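Local coordinates for DNA polymerase (Pyrobaculum calidifontis, PDB 5MDN), which probably catalyses template-directed DNA synthesis, adding deoxyribonucleotides to a growing strand with release of diphosphate, at residues R29-V34 with P145-V150; P127-V132 with A153-G158; D592-L597 with A606-D611; E639-S644 with E652-Y657; W678-K683 with G711-Y716. All coordinates share one frame; numbering follows the deposited sequence.

Contact 1 (R29-V34 with P145-V150); sequences RRVVLV and PLYEVV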
# COMPACT_ATOMS: atom_id res chain seq x y z
N ARG A 29 -11.72 -23.24 16.04
CA ARG A 29 -10.71 -24.16 15.53
C ARG A 29 -10.56 -23.97 14.03
O ARG A 29 -11.53 -23.66 13.33
CB ARG A 29 -11.05 -25.62 15.84
CG ARG A 29 -12.48 -25.98 15.48
CD ARG A 29 -12.77 -27.46 15.55
NE ARG A 29 -13.90 -27.80 14.70
CZ ARG A 29 -14.01 -28.93 14.01
NH1 ARG A 29 -13.05 -29.85 14.08
NH2 ARG A 29 -15.08 -29.15 13.26
N ARG A 30 -9.34 -24.16 13.54
CA ARG A 30 -9.00 -23.84 12.16
C ARG A 30 -9.44 -24.98 11.26
O ARG A 30 -9.02 -26.12 11.44
CB ARG A 30 -7.51 -23.57 12.02
CG ARG A 30 -7.04 -22.20 12.50
CD ARG A 30 -7.04 -22.10 14.03
NE ARG A 30 -6.65 -20.77 14.50
CZ ARG A 30 -7.45 -19.96 15.18
NH1 ARG A 30 -8.68 -20.34 15.48
NH2 ARG A 30 -7.02 -18.76 15.57
N VAL A 31 -10.28 -24.67 10.27
CA VAL A 31 -10.85 -25.65 9.36
C VAL A 31 -10.69 -25.15 7.93
O VAL A 31 -10.24 -24.03 7.70
CB VAL A 31 -12.33 -25.96 9.66
CG1 VAL A 31 -12.51 -26.42 11.10
CG2 VAL A 31 -13.19 -24.73 9.38
N VAL A 32 -11.06 -26.00 6.98
CA VAL A 32 -10.98 -25.67 5.56
C VAL A 32 -12.28 -26.10 4.89
O VAL A 32 -12.73 -27.24 5.07
CB VAL A 32 -9.76 -26.32 4.88
CG1 VAL A 32 -9.66 -27.80 5.22
CG2 VAL A 32 -9.80 -26.11 3.38
N LEU A 33 -12.89 -25.19 4.13
CA LEU A 33 -14.11 -25.46 3.40
C LEU A 33 -13.79 -25.62 1.92
O LEU A 33 -12.95 -24.89 1.38
CB LEU A 33 -15.14 -24.33 3.60
CG LEU A 33 -16.11 -24.47 4.78
CD1 LEU A 33 -15.38 -24.60 6.10
CD2 LEU A 33 -17.07 -23.29 4.80
N VAL A 34 -14.45 -26.57 1.28
CA VAL A 34 -14.12 -26.95 -0.09
C VAL A 34 -15.37 -26.96 -0.95
O VAL A 34 -16.47 -27.26 -0.49
CB VAL A 34 -13.39 -28.31 -0.12
CG1 VAL A 34 -14.38 -29.47 -0.08
CG2 VAL A 34 -12.49 -28.40 -1.31
N PRO A 145 -9.53 -30.15 9.65
CA PRO A 145 -10.85 -30.71 9.31
C PRO A 145 -11.35 -30.12 8.00
O PRO A 145 -11.38 -28.90 7.81
CB PRO A 145 -11.73 -30.29 10.49
CG PRO A 145 -10.78 -30.00 11.61
CD PRO A 145 -9.53 -29.48 10.96
N LEU A 146 -11.77 -31.00 7.09
CA LEU A 146 -12.30 -30.59 5.80
C LEU A 146 -13.83 -30.61 5.83
O LEU A 146 -14.45 -31.42 6.52
CB LEU A 146 -11.79 -31.52 4.69
CG LEU A 146 -12.21 -31.23 3.25
CD1 LEU A 146 -11.72 -29.86 2.80
CD2 LEU A 146 -11.70 -32.32 2.31
N TYR A 147 -14.42 -29.70 5.06
CA TYR A 147 -15.87 -29.56 4.98
C TYR A 147 -16.27 -29.33 3.53
O TYR A 147 -15.69 -28.47 2.86
CB TYR A 147 -16.37 -28.38 5.83
CG TYR A 147 -16.44 -28.64 7.32
CD1 TYR A 147 -15.29 -28.65 8.10
CD2 TYR A 147 -17.66 -28.85 7.95
CE1 TYR A 147 -15.35 -28.88 9.46
CE2 TYR A 147 -17.73 -29.08 9.31
CZ TYR A 147 -16.57 -29.09 10.06
OH TYR A 147 -16.64 -29.31 11.42
N GLU A 148 -17.24 -30.09 3.05
CA GLU A 148 -17.83 -29.85 1.74
C GLU A 148 -18.94 -28.82 1.89
O GLU A 148 -19.90 -29.06 2.63
CB GLU A 148 -18.40 -31.13 1.13
CG GLU A 148 -17.40 -32.01 0.40
CD GLU A 148 -18.08 -33.19 -0.29
OE1 GLU A 148 -19.20 -33.56 0.13
OE2 GLU A 148 -17.50 -33.73 -1.25
N VAL A 149 -18.82 -27.70 1.19
CA VAL A 149 -19.82 -26.65 1.29
C VAL A 149 -21.05 -27.06 0.49
O VAL A 149 -20.94 -27.57 -0.63
CB VAL A 149 -19.26 -25.30 0.83
CG1 VAL A 149 -17.93 -25.01 1.51
CG2 VAL A 149 -19.10 -25.24 -0.68
N VAL A 150 -22.22 -26.91 1.10
CA VAL A 150 -23.47 -27.12 0.38
C VAL A 150 -23.99 -25.82 -0.21
O VAL A 150 -24.28 -25.73 -1.40
CB VAL A 150 -24.52 -27.78 1.30
CG1 VAL A 150 -25.78 -28.10 0.53
CG2 VAL A 150 -23.94 -29.03 1.94
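Tyr-147 carries CG beside its own backbone N (chi1 -77°), which turns the ring back along the strand toward Val-31 and Arg-29. Arg-29 sets CG between backbone N and carbonyl carbon (chi1 48°) and then runs extended to NE, so its guanidinium arrives at the edge of that ring. The two planes stand 75° apart. The separation of Arg-29 NH2 and Tyr-147 OH is doubtful, and the firmer partner of this arginine is Asp-25. Val-31 CG1 lies over the guanidinium and also meets Tyr-147 CE1 at 4.1 Å. With the ring cut back to an alanine here, Val-31 CG1 and the end of Arg-29 would probably lose the wall beside them, and the guanidinium could turn more freely. Leu-33 CD1 packs on Tyr-147 CB at 3.9 Å. On the opposite sheet face Leu-146 CD1 reaches both Val-32 CG1, at 3.8 Å, and Val-34 CB. Between the strands run four backbone bonds, Val-32 N to Pro-145 O, Tyr-147 N to Val-32 O, Val-34 N to Tyr-147 O and Val-149 N to Val-34 O. This is parallel pairing between strands 30-35 and 144-155, within the mixed sheet of the N-terminal domain.

Contact 2 (P127-V132 with A153-G158); sequences PCAWNV and AGVEEG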
# COMPACT_ATOMS: atom_id res chain seq x y z
N PRO A 127 -14.05 -12.13 3.03
CA PRO A 127 -12.94 -12.48 3.93
C PRO A 127 -12.94 -11.61 5.17
O PRO A 127 -13.42 -10.47 5.16
CB PRO A 127 -11.70 -12.23 3.07
CG PRO A 127 -12.12 -11.21 2.08
CD PRO A 127 -13.59 -11.42 1.83
N CYS A 128 -12.39 -12.16 6.26
CA CYS A 128 -12.31 -11.46 7.54
C CYS A 128 -13.69 -10.99 7.99
O CYS A 128 -13.87 -9.87 8.45
CB CYS A 128 -11.33 -10.30 7.47
SG CYS A 128 -9.63 -10.76 7.08
N ALA A 129 -14.67 -11.88 7.86
CA ALA A 129 -16.03 -11.62 8.32
C ALA A 129 -16.72 -12.96 8.50
O ALA A 129 -16.52 -13.88 7.71
CB ALA A 129 -16.80 -10.74 7.34
N TRP A 130 -17.54 -13.07 9.55
CA TRP A 130 -18.24 -14.32 9.82
C TRP A 130 -19.28 -14.59 8.74
O TRP A 130 -20.24 -13.83 8.58
CB TRP A 130 -18.91 -14.26 11.19
CG TRP A 130 -17.96 -14.21 12.35
CD1 TRP A 130 -17.62 -13.12 13.08
CD2 TRP A 130 -17.24 -15.32 12.91
NE1 TRP A 130 -16.73 -13.47 14.07
CE2 TRP A 130 -16.48 -14.82 13.98
CE3 TRP A 130 -17.17 -16.68 12.61
CZ2 TRP A 130 -15.66 -15.63 14.76
CZ3 TRP A 130 -16.35 -17.49 13.37
CH2 TRP A 130 -15.61 -16.96 14.44
N ASN A 131 -19.08 -15.67 8.00
CA ASN A 131 -20.04 -16.13 7.00
C ASN A 131 -20.87 -17.27 7.56
O ASN A 131 -20.48 -17.96 8.50
CB ASN A 131 -19.32 -16.59 5.73
CG ASN A 131 -18.67 -15.44 4.98
OD1 ASN A 131 -19.12 -15.03 3.91
ND2 ASN A 131 -17.58 -14.92 5.54
N VAL A 132 -22.05 -17.48 6.97
CA VAL A 132 -22.95 -18.56 7.34
C VAL A 132 -22.92 -19.60 6.23
O VAL A 132 -23.11 -19.27 5.06
CB VAL A 132 -24.38 -18.05 7.59
CG1 VAL A 132 -25.27 -19.18 8.08
CG2 VAL A 132 -24.37 -16.90 8.58
N ALA A 153 -24.71 -18.86 2.79
CA ALA A 153 -25.69 -17.84 3.10
C ALA A 153 -25.03 -16.47 3.08
O ALA A 153 -24.13 -16.23 2.27
CB ALA A 153 -26.34 -18.11 4.46
N GLY A 154 -25.47 -15.57 3.95
CA GLY A 154 -24.89 -14.25 4.05
C GLY A 154 -23.77 -14.17 5.06
O GLY A 154 -23.07 -15.15 5.33
N VAL A 155 -23.59 -12.98 5.63
CA VAL A 155 -22.61 -12.73 6.68
C VAL A 155 -23.36 -12.23 7.91
O VAL A 155 -24.40 -11.56 7.80
CB VAL A 155 -21.54 -11.72 6.20
CG1 VAL A 155 -22.02 -10.97 4.97
CG2 VAL A 155 -21.14 -10.74 7.30
N GLU A 156 -22.83 -12.54 9.09
CA GLU A 156 -23.39 -12.07 10.34
C GLU A 156 -22.47 -11.01 10.94
O GLU A 156 -21.24 -11.12 10.85
CB GLU A 156 -23.56 -13.21 11.36
CG GLU A 156 -22.25 -13.84 11.78
CD GLU A 156 -22.39 -14.93 12.83
OE1 GLU A 156 -23.47 -15.56 12.90
OE2 GLU A 156 -21.41 -15.15 13.58
N GLU A 157 -23.07 -9.97 11.50
CA GLU A 157 -22.28 -8.99 12.24
C GLU A 157 -21.65 -9.67 13.45
O GLU A 157 -22.34 -10.36 14.21
CB GLU A 157 -23.15 -7.81 12.66
CG GLU A 157 -23.58 -6.90 11.52
CD GLU A 157 -22.41 -6.16 10.89
OE1 GLU A 157 -21.70 -6.75 10.04
OE2 GLU A 157 -22.19 -4.98 11.26
N GLY A 158 -20.35 -9.48 13.62
CA GLY A 158 -19.64 -10.15 14.69
C GLY A 158 -18.17 -9.80 14.72
O GLY A 158 -17.57 -9.52 13.68
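Trp-130 and Glu-156 meet at the open end of the beta hairpin made by strands 131-141 and 144-155. Three backbone bonds close this end. Glu-156 N donates a hydrogen bond to Trp-130 O at 2.9 Å. Val-132 N goes to Gly-154 O at 3.0 Å, and Ala-153 N returns to Val-132 O at 2.8 Å. Between the first two of these, Asn-131 and Val-155 form an antiparallel non-hydrogen-bonded pair. Trp-130 O also receives a CA-H contact from Val-155, and Gly-154 O one from Asn-131. The Asn-131 amide serves its own side of the hairpin: ND2 bonds to Val-126 O and makes a weak, bent bond to Ala-129 O. The indole N-H is satisfied by Phe-159 O, which fixes the ring's rotation. Arg-2 makes a cation-pi contact with the same ring, and a long, weak ion pair with Glu-156 OE2. Glu-156 has CG between backbone N and carbonyl carbon (chi1 64°) and is extended beyond it, so the chain slants across the tryptophan. Its CG touches Trp-130 CB at 3.4 Å, with carboxylate and ring planes 57° apart. Gly-158 O lies in the plane of the indole, at its edge, 3.6 Å from Trp-130 CD1.

Contact 3 (D592-L597 with A606-D611); sequences DYERVL and AGLLRD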
# COMPACT_ATOMS: atom_id res chain seq x y z
N ASP A 592 -3.35 19.38 13.28
CA ASP A 592 -3.18 20.62 14.04
C ASP A 592 -1.68 20.87 14.14
O ASP A 592 -1.00 20.29 15.00
CB ASP A 592 -3.83 20.52 15.42
CG ASP A 592 -3.69 21.80 16.23
OD1 ASP A 592 -3.27 22.83 15.66
OD2 ASP A 592 -4.01 21.77 17.44
N TYR A 593 -1.17 21.74 13.28
CA TYR A 593 0.26 22.04 13.23
C TYR A 593 0.59 23.25 14.10
O TYR A 593 -0.11 24.27 14.05
CB TYR A 593 0.71 22.30 11.80
CG TYR A 593 0.69 21.08 10.90
CD1 TYR A 593 1.47 19.97 11.19
CD2 TYR A 593 -0.08 21.06 9.75
CE1 TYR A 593 1.46 18.86 10.36
CE2 TYR A 593 -0.09 19.96 8.91
CZ TYR A 593 0.68 18.86 9.23
OH TYR A 593 0.67 17.76 8.40
N GLU A 594 1.65 23.13 14.90
CA GLU A 594 2.17 24.29 15.61
C GLU A 594 2.81 25.28 14.65
O GLU A 594 2.68 26.50 14.82
CB GLU A 594 3.17 23.84 16.68
CG GLU A 594 3.66 24.95 17.59
CD GLU A 594 4.54 24.43 18.71
OE1 GLU A 594 4.62 23.19 18.87
OE2 GLU A 594 5.15 25.25 19.42
N ARG A 595 3.51 24.78 13.64
CA ARG A 595 4.14 25.61 12.62
C ARG A 595 4.24 24.82 11.33
O ARG A 595 4.35 23.59 11.34
CB ARG A 595 5.51 26.13 13.09
CG ARG A 595 5.82 27.55 12.65
CD ARG A 595 6.82 28.25 13.55
NE ARG A 595 6.31 28.44 14.91
CZ ARG A 595 6.73 27.77 15.98
NH1 ARG A 595 7.69 26.86 15.87
NH2 ARG A 595 6.19 28.03 17.17
N VAL A 596 4.22 25.54 10.21
CA VAL A 596 4.23 24.94 8.87
C VAL A 596 5.18 25.74 7.99
O VAL A 596 5.25 26.97 8.09
CB VAL A 596 2.82 24.90 8.24
CG1 VAL A 596 2.88 24.39 6.81
CG2 VAL A 596 1.89 24.03 9.06
N LEU A 597 5.92 25.04 7.14
CA LEU A 597 6.88 25.65 6.22
C LEU A 597 6.56 25.21 4.80
O LEU A 597 6.76 24.04 4.45
CB LEU A 597 8.30 25.28 6.61
CG LEU A 597 9.39 25.58 5.57
CD1 LEU A 597 9.53 27.08 5.34
CD2 LEU A 597 10.70 24.98 6.04
N ALA A 606 6.59 21.05 5.25
CA ALA A 606 6.84 20.32 6.48
C ALA A 606 5.99 20.93 7.59
O ALA A 606 5.70 22.13 7.57
CB ALA A 606 8.32 20.37 6.86
N GLY A 607 5.61 20.11 8.55
CA GLY A 607 4.73 20.57 9.61
C GLY A 607 5.06 19.99 10.96
O GLY A 607 5.42 18.82 11.08
N LEU A 608 4.94 20.82 12.00
CA LEU A 608 5.28 20.44 13.37
C LEU A 608 3.99 20.22 14.15
O LEU A 608 3.23 21.17 14.38
CB LEU A 608 6.15 21.51 14.02
CG LEU A 608 6.49 21.34 15.51
CD1 LEU A 608 7.26 20.05 15.74
CD2 LEU A 608 7.28 22.54 16.01
N LEU A 609 3.75 18.98 14.55
CA LEU A 609 2.55 18.64 15.31
C LEU A 609 2.72 19.03 16.77
O LEU A 609 3.83 19.26 17.26
CB LEU A 609 2.24 17.15 15.19
CG LEU A 609 1.91 16.62 13.79
CD1 LEU A 609 1.95 15.10 13.77
CD2 LEU A 609 0.55 17.13 13.34
N ARG A 610 1.59 19.11 17.47
CA ARG A 610 1.61 19.53 18.87
C ARG A 610 2.42 18.58 19.74
O ARG A 610 3.03 19.02 20.73
CB ARG A 610 0.18 19.65 19.40
CG ARG A 610 -0.68 20.67 18.68
CD ARG A 610 -0.27 22.09 19.04
NE ARG A 610 -1.07 23.09 18.32
CZ ARG A 610 -0.81 24.39 18.33
NH1 ARG A 610 0.22 24.87 19.01
NH2 ARG A 610 -1.59 25.23 17.65
N ASP A 611 2.43 17.29 19.41
CA ASP A 611 3.21 16.32 20.17
C ASP A 611 4.70 16.34 19.83
O ASP A 611 5.46 15.58 20.44
CB ASP A 611 2.64 14.91 19.97
CG ASP A 611 2.74 14.44 18.53
OD1 ASP A 611 3.06 15.26 17.64
OD2 ASP A 611 2.49 13.24 18.28
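Asp-592 and Arg-610 face each other with their planes 68° apart, the carboxylate set at the edge of the guanidinium. Arg-610 NE makes weak bonds to both oxygens, Asp-592 OD2 at 3.3 Å and Asp-592 OD1 at 3.5 Å, and these form the salt bridge. The arginine bends at chi2 (-73°), which folds it back over the corner at Glu-594. Glu-594 CA then lies over one face of the guanidinium. The Glu-594 carboxylate is nearly parallel to that group, 16° between planes, but their charged atoms do not touch. With an alanine here in place of Asp-592 the carboxylate is gone, and Arg-610 NE would probably be left without its acidic mate, the guanidinium relying on Asp-415 at NH2. The chain turns at Glu-594 from strand 588-593, an edge strand of the palm sheet, into the beta hairpin of strands 595-598 and 605-609. Glu-594 N bonds to Leu-608 O at 2.6 Å, Leu-608 N to Arg-595 O and Leu-597 N to Ala-606 O. The Tyr-593 ring slants across Leu-609, with CE1 at 3.6 Å from Leu-609 CD2. Tyr-593 CD1 meets Gly-607 C, of a residue with no side chain, at 3.6 Å. Tyr-593 OH is held by Asp-615. Glu-594 and Leu-608 lie side by side, pointing the same way, with Glu-594 OE1 4.0 Å from Leu-608 CD2.

Contact 4 (E639-S644 with E652-Y657); sequences ELILKS and ERVVKY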
# COMPACT_ATOMS: atom_id res chain seq x y z
N GLU A 639 13.82 20.92 11.12
CA GLU A 639 13.41 20.96 12.52
C GLU A 639 13.83 22.25 13.20
O GLU A 639 13.14 22.72 14.11
CB GLU A 639 14.00 19.75 13.26
CG GLU A 639 13.41 19.53 14.64
CD GLU A 639 13.60 18.11 15.13
OE1 GLU A 639 14.12 17.27 14.36
OE2 GLU A 639 13.23 17.82 16.29
N LEU A 640 14.94 22.86 12.78
CA LEU A 640 15.34 24.14 13.35
C LEU A 640 14.40 25.25 12.89
O LEU A 640 14.02 26.12 13.68
CB LEU A 640 16.78 24.48 12.96
CG LEU A 640 17.90 23.75 13.70
CD1 LEU A 640 19.22 23.96 12.97
CD2 LEU A 640 18.00 24.22 15.14
N ILE A 641 14.01 25.24 11.61
CA ILE A 641 13.12 26.27 11.09
C ILE A 641 11.73 26.14 11.71
O ILE A 641 11.10 27.14 12.07
CB ILE A 641 13.07 26.20 9.55
CG1 ILE A 641 14.43 26.57 8.96
CG2 ILE A 641 11.98 27.11 9.00
CD1 ILE A 641 14.63 26.11 7.54
N LEU A 642 11.24 24.90 11.86
CA LEU A 642 9.89 24.70 12.38
C LEU A 642 9.79 25.02 13.86
O LEU A 642 8.69 25.35 14.34
CB LEU A 642 9.44 23.25 12.14
CG LEU A 642 9.10 22.87 10.70
CD1 LEU A 642 8.86 21.37 10.59
CD2 LEU A 642 7.89 23.65 10.22
N LYS A 643 10.89 24.96 14.60
CA LYS A 643 10.88 25.25 16.03
C LYS A 643 11.29 26.68 16.34
O LYS A 643 11.25 27.08 17.51
CB LYS A 643 11.80 24.28 16.78
CG LYS A 643 11.29 22.84 16.78
CD LYS A 643 12.15 21.94 17.66
CE LYS A 643 11.65 20.51 17.59
NZ LYS A 643 12.61 19.55 18.21
N SER A 644 11.67 27.47 15.34
CA SER A 644 12.00 28.87 15.53
C SER A 644 10.76 29.74 15.36
O SER A 644 10.01 29.57 14.39
CB SER A 644 13.09 29.31 14.55
OG SER A 644 12.60 29.33 13.22
N GLU A 652 19.65 32.46 11.47
CA GLU A 652 20.75 32.41 12.43
C GLU A 652 20.86 31.03 13.07
O GLU A 652 21.96 30.58 13.38
CB GLU A 652 20.57 33.52 13.46
CG GLU A 652 21.69 33.62 14.49
CD GLU A 652 21.51 34.82 15.40
OE1 GLU A 652 20.40 35.39 15.43
OE2 GLU A 652 22.49 35.21 16.08
N ARG A 653 19.73 30.36 13.28
CA ARG A 653 19.77 28.97 13.73
C ARG A 653 20.32 28.06 12.64
O ARG A 653 21.19 27.22 12.90
CB ARG A 653 18.37 28.51 14.16
CG ARG A 653 17.83 29.21 15.39
CD ARG A 653 18.11 28.42 16.66
NE ARG A 653 17.20 27.28 16.78
CZ ARG A 653 15.96 27.36 17.23
NH1 ARG A 653 15.46 28.53 17.60
NH2 ARG A 653 15.20 26.27 17.30
N VAL A 654 19.81 28.20 11.41
CA VAL A 654 20.23 27.33 10.31
C VAL A 654 21.69 27.57 9.95
O VAL A 654 22.47 26.62 9.84
CB VAL A 654 19.31 27.53 9.09
CG1 VAL A 654 19.95 26.94 7.85
CG2 VAL A 654 17.96 26.88 9.34
N VAL A 655 22.09 28.83 9.79
CA VAL A 655 23.44 29.11 9.32
C VAL A 655 24.47 28.72 10.37
O VAL A 655 25.58 28.30 10.03
CB VAL A 655 23.58 30.60 8.94
CG1 VAL A 655 24.93 30.86 8.29
CG2 VAL A 655 22.46 31.02 8.00
N LYS A 656 24.13 28.83 11.66
CA LYS A 656 25.05 28.37 12.69
C LYS A 656 25.21 26.86 12.64
O LYS A 656 26.31 26.34 12.80
CB LYS A 656 24.57 28.84 14.07
CG LYS A 656 25.52 28.47 15.19
CD LYS A 656 25.07 29.06 16.52
CE LYS A 656 26.15 28.90 17.58
NZ LYS A 656 26.21 27.52 18.12
N TYR A 657 24.10 26.13 12.43
CA TYR A 657 24.18 24.68 12.34
C TYR A 657 24.94 24.24 11.09
O TYR A 657 25.80 23.36 11.15
CB TYR A 657 22.77 24.08 12.34
CG TYR A 657 22.74 22.60 12.04
CD1 TYR A 657 23.14 21.67 12.98
CD2 TYR A 657 22.30 22.13 10.80
CE1 TYR A 657 23.12 20.31 12.71
CE2 TYR A 657 22.27 20.78 10.52
CZ TYR A 657 22.68 19.87 11.48
OH TYR A 657 22.65 18.53 11.20
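Leu-640 and Arg-653 meet where two successive helices, 628-643 and 647-666, pack antiparallel as a helical hairpin. The region is probably the thumb of the polymerase. The short axes run 158° apart and approach to 9.3 Å. Leu-640 points at the second helix and divides its two methyls between partners. CD1 touches Tyr-657 CB at 3.6 Å, the two side chains crossing at about a right angle. CD2 reaches Arg-653 NE at 3.6 Å. Ile-641 starts away from the second helix, but its CG1 comes back to Val-654 CG2 at 3.6 Å. Arg-653 bends at chi2 and chi3 (-95° and -76°), which lays its guanidinium against Leu-640, Lys-643 and Ser-644. Ser-644 CB lies over one face of it, 3.9 Å from Arg-653 NH1. Lys-643 CB stands at its edge, 4.0 Å from Arg-653 NH2. These are van der Waals contacts, and the charge of the arginine is met by Glu-649, a turn earlier in its own helix. Further out, Tyr-657 rests on Val-633, Asn-636 and Val-637 of the first helix. Ile-641 is backed by Ile-758 and Val-654 by Leu-762, both from the C-terminal part of the chain. Ser-644 is held from its own segment, OG giving a bond to Ile-641 O at 2.9 Å. Lys-643 runs extended beyond CG along the first helix, and its NZ binds Glu-639 OE2 at 2.7 Å through the lone pair turned away from the other carboxylate oxygen.

Contact 5 (W678-K683 with G711-Y716); sequences WKTLDK and GTTVGY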
# COMPACT_ATOMS: atom_id res chain seq x y z
N TRP A 678 24.89 5.99 -1.68
CA TRP A 678 24.36 4.75 -2.24
C TRP A 678 23.80 4.95 -3.64
O TRP A 678 23.26 6.01 -3.98
CB TRP A 678 23.23 4.17 -1.37
CG TRP A 678 23.56 3.88 0.05
CD1 TRP A 678 23.02 4.50 1.15
CD2 TRP A 678 24.49 2.92 0.56
NE1 TRP A 678 23.55 3.97 2.30
CE2 TRP A 678 24.46 3.00 1.96
CE3 TRP A 678 25.35 1.99 -0.05
CZ2 TRP A 678 25.25 2.19 2.77
CZ3 TRP A 678 26.13 1.19 0.76
CH2 TRP A 678 26.08 1.30 2.16
N LYS A 679 23.95 3.92 -4.47
CA LYS A 679 23.20 3.79 -5.71
C LYS A 679 23.03 2.30 -5.98
O LYS A 679 23.97 1.53 -5.78
CB LYS A 679 23.89 4.50 -6.88
CG LYS A 679 22.95 4.78 -8.04
CD LYS A 679 21.79 5.66 -7.60
CE LYS A 679 20.65 5.66 -8.62
NZ LYS A 679 19.94 4.35 -8.66
N THR A 680 21.84 1.91 -6.44
CA THR A 680 21.44 0.52 -6.38
C THR A 680 21.74 -0.30 -7.64
O THR A 680 21.67 -1.53 -7.57
CB THR A 680 19.94 0.42 -6.07
OG1 THR A 680 19.62 -0.91 -5.63
CG2 THR A 680 19.11 0.75 -7.30
N LEU A 681 22.05 0.34 -8.77
CA LEU A 681 22.34 -0.38 -10.01
C LEU A 681 21.19 -1.28 -10.43
O LEU A 681 21.21 -2.48 -10.13
CB LEU A 681 23.63 -1.21 -9.87
CG LEU A 681 24.99 -0.55 -10.06
CD1 LEU A 681 26.09 -1.58 -9.88
CD2 LEU A 681 25.08 0.06 -11.45
N ASP A 682 20.18 -0.74 -11.11
CA ASP A 682 19.01 -1.55 -11.43
C ASP A 682 19.23 -2.41 -12.68
O ASP A 682 18.75 -3.54 -12.74
CB ASP A 682 17.79 -0.65 -11.62
CG ASP A 682 17.97 0.37 -12.73
OD1 ASP A 682 18.97 1.12 -12.70
OD2 ASP A 682 17.11 0.42 -13.64
N LYS A 683 19.96 -1.89 -13.66
CA LYS A 683 20.14 -2.58 -14.94
C LYS A 683 21.60 -2.90 -15.23
O LYS A 683 22.42 -3.03 -14.31
CB LYS A 683 19.52 -1.78 -16.08
CG LYS A 683 18.85 -2.66 -17.14
CD LYS A 683 17.41 -2.27 -17.42
CE LYS A 683 17.30 -1.45 -18.69
NZ LYS A 683 17.58 -2.28 -19.90
N GLY A 711 21.33 -5.86 -9.54
CA GLY A 711 20.93 -5.81 -8.16
C GLY A 711 22.09 -5.81 -7.19
O GLY A 711 22.32 -6.80 -6.48
N THR A 712 22.84 -4.71 -7.15
CA THR A 712 24.00 -4.61 -6.27
C THR A 712 24.25 -3.14 -5.98
O THR A 712 24.51 -2.36 -6.91
CB THR A 712 25.24 -5.25 -6.91
OG1 THR A 712 25.06 -5.37 -8.33
CG2 THR A 712 25.51 -6.62 -6.31
N THR A 713 24.17 -2.76 -4.71
CA THR A 713 24.40 -1.39 -4.29
C THR A 713 25.89 -1.18 -4.06
O THR A 713 26.56 -2.04 -3.49
CB THR A 713 23.61 -1.07 -3.01
OG1 THR A 713 23.98 -2.00 -1.98
CG2 THR A 713 22.11 -1.19 -3.26
N VAL A 714 26.40 -0.04 -4.52
CA VAL A 714 27.85 0.16 -4.57
C VAL A 714 28.38 0.83 -3.30
O VAL A 714 29.21 0.25 -2.60
CB VAL A 714 28.24 0.92 -5.86
CG1 VAL A 714 27.56 2.29 -5.95
CG2 VAL A 714 29.76 1.06 -5.95
N GLY A 715 27.90 2.04 -2.99
CA GLY A 715 28.38 2.75 -1.82
C GLY A 715 29.78 3.29 -2.00
O GLY A 715 30.75 2.55 -1.84
N TYR A 716 29.91 4.57 -2.35
CA TYR A 716 31.20 5.16 -2.65
C TYR A 716 31.42 6.44 -1.84
O TYR A 716 30.48 7.10 -1.40
CB TYR A 716 31.34 5.45 -4.15
CG TYR A 716 30.35 6.45 -4.70
CD1 TYR A 716 30.61 7.82 -4.66
CD2 TYR A 716 29.16 6.03 -5.29
CE1 TYR A 716 29.71 8.73 -5.17
CE2 TYR A 716 28.26 6.94 -5.81
CZ TYR A 716 28.54 8.29 -5.74
OH TYR A 716 27.64 9.20 -6.25
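Segments 678-683 and 711-716 run roughly antiparallel, their end-to-end directions 151° apart, with Thr-680 CA only 4.1 Å from Thr-713 CA, yet the touching parts form no regular strand. Val-714 N bonds to Lys-679 O at 3.2 Å, in a fairly straight line. Thr-712 N to Thr-680 O and Gly-711 N to Leu-681 O are weak. Thr-713 CA adds a C-H contact to Lys-679 O. The side chains do less. Thr-713 places CG2 beside its own backbone N, and that methyl meets Thr-680 OG1 at 3.4 Å. The two threonines slant across each other. Leu-681 itself has a positive phi (57°) and lays its side chain along a carbonyl, its CB 3.3 Å from Thr-712 O. Trp-678 starts away from the other segment, but its ring comes back to it, and CE3 meets Gly-715 CA at 3.6 Å. Gly-715, with no side chain, lets the indole come close to its CA. His-314 meets the same indole edge-to-face. Lys-679 and Leu-681 both touch His-694 of helix 693-697, which lies in the chain between the two segments. Thr-713 N is bonded to Ser-178 OG, so the pair also reaches the exonuclease region. The contact thus joins two surface loops through main-chain bonds, two of them weak, and a few glancing side chains. Such pairing, with one firmer bond and two weak ones, is consistent with a modest link between two loops.

Contacts 1 and 2 belong to one mixed sheet near the N-terminus and share strand 144-155, which pairs with strand 30-35 in one and 131-141 in the other. Their centres lie 15 Å apart and their segments alternate along the chain. Contacts 3, 4 and 5 follow in series, all in the polymerase part of the chain. Contacts 3 and 4, with centres also 15 Å apart, touch where Arg-595 NH1 probably bonds to Leu-642 O, which would tie the hairpin of one to the first helix of the other. Contact 5 stands apart, 34 Å from contact 4 between centres. The centres of contacts 1 and 4 lie about 63 Å apart, on opposite sides of the chain's centre.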